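Local coordinates for hypothetical protein (Uncultured marine organism, PDB 2OD6), which is of unknown function but forms a dimer of ferredoxin-like subunits and holds a keto fatty acid in a pocket between sheet and helices, at residues Thr11-Ile16 and Val61-Glu66. Sequence-based numbering, arbitrary orientation.
Sequences TTADFI and VVMTYE. With OHA (10-oxohexadecanoic acid), chain E.
T11 and M63, a hydrogen-bonded antiparallel pair, meet through the methyl CG2 of T11 and the selenomethionine methyl CE, 3.7 Å apart. T11 CG2 lies anti to the backbone N (chi1 -63° for OG1), which sets it beside that methyl, while the bend at M63 chi3 (-73°) brings CE back over the neighbouring strand and within 3.8 Å of OHA C10. The unbranched, flexible selenoether chain can bend to lie along the fatty acid. Y65 lies farther along the same face: its ring carries OHA C15 over one face, and at its edge Y65 OH donates a hydrogen bond of 3.2 Å to the keto oxygen OHA O1, which lies in the ring plane. A phenylalanine here would probably leave the ketone oxygen O1 without the hydroxyl that donates to it. T11 OG1 approaches the ring obliquely and is hydrogen-bonded to T101 on strand 98-109, which satisfies this buried hydroxyl beside the ligand's chain.

Strands 7-15 and 59-67 are the central pair of the antiparallel four-stranded sheet of a ferredoxin-like fold, within the dimeric alpha-beta barrel clan. The backbones join through M63 N to T11 O (2.8 Å) and its return bond, then A13 N to V61 O (3.0 Å) and its own. The single methyl of A13, small enough for this buried face, packs 3.7 Å from V61 CG2, which also meets the edge of the F15 ring; helix 18-40 packs here through M21 and F24. On the reverse face beta-branched T12 and V62, suited to extended strands, touch through OG1 and CG2 (3.6 Å), and apolar V62 packs against F10 of the second subunit.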
ATOM      1  N   THR A  11      -5.035   3.466  -3.135  1.00  2.29           N
ATOM      2  CA  THR A  11      -6.455   3.461  -3.581  1.00  4.76           C
ATOM      3  C   THR A  11      -6.827   2.022  -3.816  1.00  4.19           C
ATOM      4  O   THR A  11      -6.143   1.321  -4.613  1.00  4.62           O
ATOM      5  CB  THR A  11      -6.561   4.295  -4.859  1.00  8.48           C
ATOM      6  OG1 THR A  11      -6.192   5.647  -4.565  1.00 10.91           O
ATOM      7  CG2 THR A  11      -7.953   4.269  -5.444  1.00  2.00           C
ATOM      8  N   THR A  12      -7.960   1.610  -3.249  1.00  7.19           N
ATOM      9  CA  THR A  12      -8.500   0.286  -3.476  1.00  8.24           C
ATOM     10  C   THR A  12      -9.681   0.466  -4.388  1.00  6.61           C
ATOM     11  O   THR A  12     -10.581   1.302  -4.137  1.00  3.01           O
ATOM     12  CB  THR A  12      -8.894  -0.479  -2.157  1.00  7.42           C
ATOM     13  OG1 THR A  12      -7.713  -0.639  -1.354  1.00  5.18           O
ATOM     14  CG2 THR A  12      -9.507  -1.858  -2.480  1.00  3.16           C
ATOM     15  N   ALA A  13      -9.639  -0.288  -5.474  1.00  4.79           N
ATOM     16  CA  ALA A  13     -10.650  -0.281  -6.496  1.00  5.46           C
ATOM     17  C   ALA A  13     -11.356  -1.646  -6.592  1.00  2.00           C
ATOM     18  O   ALA A  13     -10.716  -2.652  -6.879  1.00  5.93           O
ATOM     19  CB  ALA A  13      -9.962   0.070  -7.775  1.00  2.00           C
ATOM     20  N   ASP A  14     -12.677  -1.688  -6.413  1.00  2.00           N
ATOM     21  CA  ASP A  14     -13.423  -2.925  -6.465  1.00  7.68           C
ATOM     22  C   ASP A  14     -14.391  -2.907  -7.593  1.00  8.65           C
ATOM     23  O   ASP A  14     -15.026  -1.895  -7.790  1.00  9.71           O
ATOM     24  CB  ASP A  14     -14.328  -3.060  -5.254  1.00  3.18           C
ATOM     25  CG  ASP A  14     -13.747  -3.918  -4.208  1.00 17.78           C
ATOM     26  OD1 ASP A  14     -12.769  -3.452  -3.598  1.00 22.00           O
ATOM     27  OD2 ASP A  14     -14.264  -5.043  -4.022  1.00 27.58           O
ATOM     28  N   PHE A  15     -14.570  -4.061  -8.236  1.00  9.18           N
ATOM     29  CA  PHE A  15     -15.337  -4.181  -9.446  1.00  4.22           C
ATOM     30  C   PHE A  15     -16.267  -5.305  -9.240  1.00  5.28           C
ATOM     31  O   PHE A  15     -16.088  -6.148  -8.356  1.00  4.55           O
ATOM     32  CB  PHE A  15     -14.447  -4.468 -10.645  1.00  7.75           C
ATOM     33  CG  PHE A  15     -13.366  -3.476 -10.815  1.00  2.00           C
ATOM     34  CD1 PHE A  15     -12.197  -3.659 -10.194  1.00 12.96           C
ATOM     35  CD2 PHE A  15     -13.559  -2.295 -11.526  1.00  2.71           C
ATOM     36  CE1 PHE A  15     -11.210  -2.754 -10.310  1.00  4.01           C
ATOM     37  CE2 PHE A  15     -12.528  -1.360 -11.644  1.00  2.00           C
ATOM     38  CZ  PHE A  15     -11.387  -1.593 -11.016  1.00  8.62           C
ATOM     39  N   ILE A  16     -17.314  -5.266 -10.038  1.00  6.21           N
ATOM     40  CA  ILE A  16     -18.335  -6.246 -10.007  1.00  6.43           C
ATOM     41  C   ILE A  16     -18.004  -7.637 -10.561  1.00  5.54           C
ATOM     42  O   ILE A  16     -18.795  -8.579 -10.353  1.00  6.25           O
ATOM     43  CB  ILE A  16     -19.447  -5.738 -10.914  1.00  4.43           C
ATOM     44  CG1 ILE A  16     -20.301  -4.740 -10.190  1.00 17.01           C
ATOM     45  CG2 ILE A  16     -20.226  -6.864 -11.448  1.00 11.83           C
ATOM     46  CD1 ILE A  16     -21.553  -4.556 -10.960  1.00  2.00           C
ATOM     47  N   VAL A  61      -8.037  -4.286  -7.023  1.00  2.00           N
ATOM     48  CA  VAL A  61      -6.617  -3.864  -7.149  1.00  2.00           C
ATOM     49  C   VAL A  61      -6.354  -2.845  -6.114  1.00  3.19           C
ATOM     50  O   VAL A  61      -7.200  -2.071  -5.750  1.00  2.83           O
ATOM     51  CB  VAL A  61      -6.320  -3.337  -8.560  1.00  8.26           C
ATOM     52  CG1 VAL A  61      -6.544  -4.501  -9.589  1.00  4.24           C
ATOM     53  CG2 VAL A  61      -7.162  -2.106  -8.922  1.00  7.54           C
ATOM     54  N   VAL A  62      -5.111  -2.807  -5.638  1.00  4.21           N
ATOM     55  CA  VAL A  62      -4.658  -1.686  -4.867  1.00  7.62           C
ATOM     56  C   VAL A  62      -3.622  -0.935  -5.703  1.00  5.25           C
ATOM     57  O   VAL A  62      -2.648  -1.509  -6.176  1.00  9.61           O
ATOM     58  CB  VAL A  62      -4.027  -2.114  -3.487  1.00  8.70           C
ATOM     59  CG1 VAL A  62      -3.405  -0.897  -2.731  1.00  2.82           C
ATOM     60  CG2 VAL A  62      -5.098  -2.782  -2.628  1.00  6.38           C
HETATM   61  N   MSE A  63      -3.841   0.372  -5.828  1.00  2.18           N
HETATM   62  CA  MSE A  63      -2.967   1.281  -6.510  1.00 10.15           C
HETATM   63  C   MSE A  63      -2.149   2.124  -5.513  1.00  7.85           C
HETATM   64  O   MSE A  63      -2.705   2.731  -4.569  1.00 10.09           O
HETATM   65  CB  MSE A  63      -3.829   2.128  -7.429  1.00  9.88           C
HETATM   66  CG  MSE A  63      -4.464   1.273  -8.527  1.00 13.55           C
HETATM   67 SE   MSE A  63      -5.403   2.474  -9.746  0.75 25.14          SE
HETATM   68  CE  MSE A  63      -6.881   2.954  -8.695  1.00  2.00           C
ATOM     69  N   THR A  64      -0.839   2.164  -5.660  1.00 10.24           N
ATOM     70  CA  THR A  64      -0.077   2.901  -4.737  1.00 10.67           C
ATOM     71  C   THR A  64       0.540   4.081  -5.495  1.00 13.02           C
ATOM     72  O   THR A  64       1.035   3.909  -6.595  1.00 14.03           O
ATOM     73  CB  THR A  64       1.034   2.045  -4.067  1.00 14.94           C
ATOM     74  OG1 THR A  64       2.032   1.782  -5.044  1.00 21.00           O
ATOM     75  CG2 THR A  64       0.475   0.725  -3.521  1.00  2.00           C
ATOM     76  N   TYR A  65       0.470   5.274  -4.897  1.00 10.50           N
ATOM     77  CA  TYR A  65       1.108   6.478  -5.407  1.00  9.83           C
ATOM     78  C   TYR A  65       2.145   6.935  -4.394  1.00  6.65           C
ATOM     79  O   TYR A  65       1.795   7.292  -3.278  1.00  6.21           O
ATOM     80  CB  TYR A  65       0.051   7.552  -5.558  1.00 10.19           C
ATOM     81  CG  TYR A  65      -1.004   7.190  -6.513  1.00  4.37           C
ATOM     82  CD1 TYR A  65      -2.107   6.458  -6.077  1.00  4.71           C
ATOM     83  CD2 TYR A  65      -0.923   7.532  -7.857  1.00 12.13           C
ATOM     84  CE1 TYR A  65      -3.144   6.080  -6.954  1.00 10.57           C
ATOM     85  CE2 TYR A  65      -1.981   7.157  -8.759  1.00  7.23           C
ATOM     86  CZ  TYR A  65      -3.054   6.439  -8.278  1.00 16.86           C
ATOM     87  OH  TYR A  65      -4.033   6.081  -9.131  1.00 12.40           O
ATOM     88  N   GLU A  66       3.412   6.897  -4.735  1.00 11.36           N
ATOM     89  CA  GLU A  66       4.432   7.280  -3.809  1.00 11.47           C
ATOM     90  C   GLU A  66       4.940   8.675  -4.199  1.00 13.71           C
ATOM     91  O   GLU A  66       5.573   8.826  -5.229  1.00  9.88           O
ATOM     92  CB  GLU A  66       5.604   6.299  -3.858  1.00 17.98           C
ATOM     93  CG  GLU A  66       5.321   4.999  -3.130  1.00 20.99           C
ATOM     94  CD  GLU A  66       6.340   3.940  -3.384  1.00 18.45           C
ATOM     95  OE1 GLU A  66       7.566   4.168  -3.202  1.00 16.89           O
ATOM     96  OE2 GLU A  66       5.885   2.849  -3.757  1.00 13.43           O
TER
HETATM   97  O2  OHA E 300      -2.834  10.256  -4.089  1.00 14.23           O
HETATM   98  C16 OHA E 300      -4.002  10.061  -4.414  1.00 20.78           C
HETATM   99  O3  OHA E 300      -4.881  10.171  -3.444  1.00 13.67           O
HETATM  100  C15 OHA E 300      -4.448   9.758  -5.837  1.00 22.14           C
HETATM  101  C14 OHA E 300      -5.828   9.076  -5.884  1.00 28.73           C
HETATM  102  C13 OHA E 300      -6.476   8.977  -7.287  1.00 34.59           C
HETATM  103  C12 OHA E 300      -6.891   7.552  -7.709  1.00 38.11           C
HETATM  104  C11 OHA E 300      -7.960   7.485  -8.833  1.00 42.40           C
HETATM  105  C10 OHA E 300      -7.684   6.487  -9.977  1.00 43.52           C
HETATM  106  C9  OHA E 300      -6.696   7.087 -11.003  1.00 50.66           C
HETATM  107  C8  OHA E 300      -5.996   6.095 -11.961  1.00 49.81           C
HETATM  108  C7  OHA E 300      -4.869   6.788 -12.739  1.00 47.41           C
HETATM  109  O1  OHA E 300      -3.738   6.871 -12.267  1.00 36.52           O
HETATM  110  C6  OHA E 300      -5.070   7.419 -14.099  1.00 42.93           C
HETATM  111  C5  OHA E 300      -6.455   7.171 -14.695  1.00 47.53           C
HETATM  112  C4  OHA E 300      -6.534   7.750 -16.119  1.00 46.80           C
HETATM  113  C3  OHA E 300      -7.822   7.426 -16.902  1.00 44.51           C
HETATM  114  C2  OHA E 300      -8.178   5.938 -17.021  1.00 39.65           C
HETATM  115  C1  OHA E 300      -9.510   5.650 -16.341  1.00 38.60           C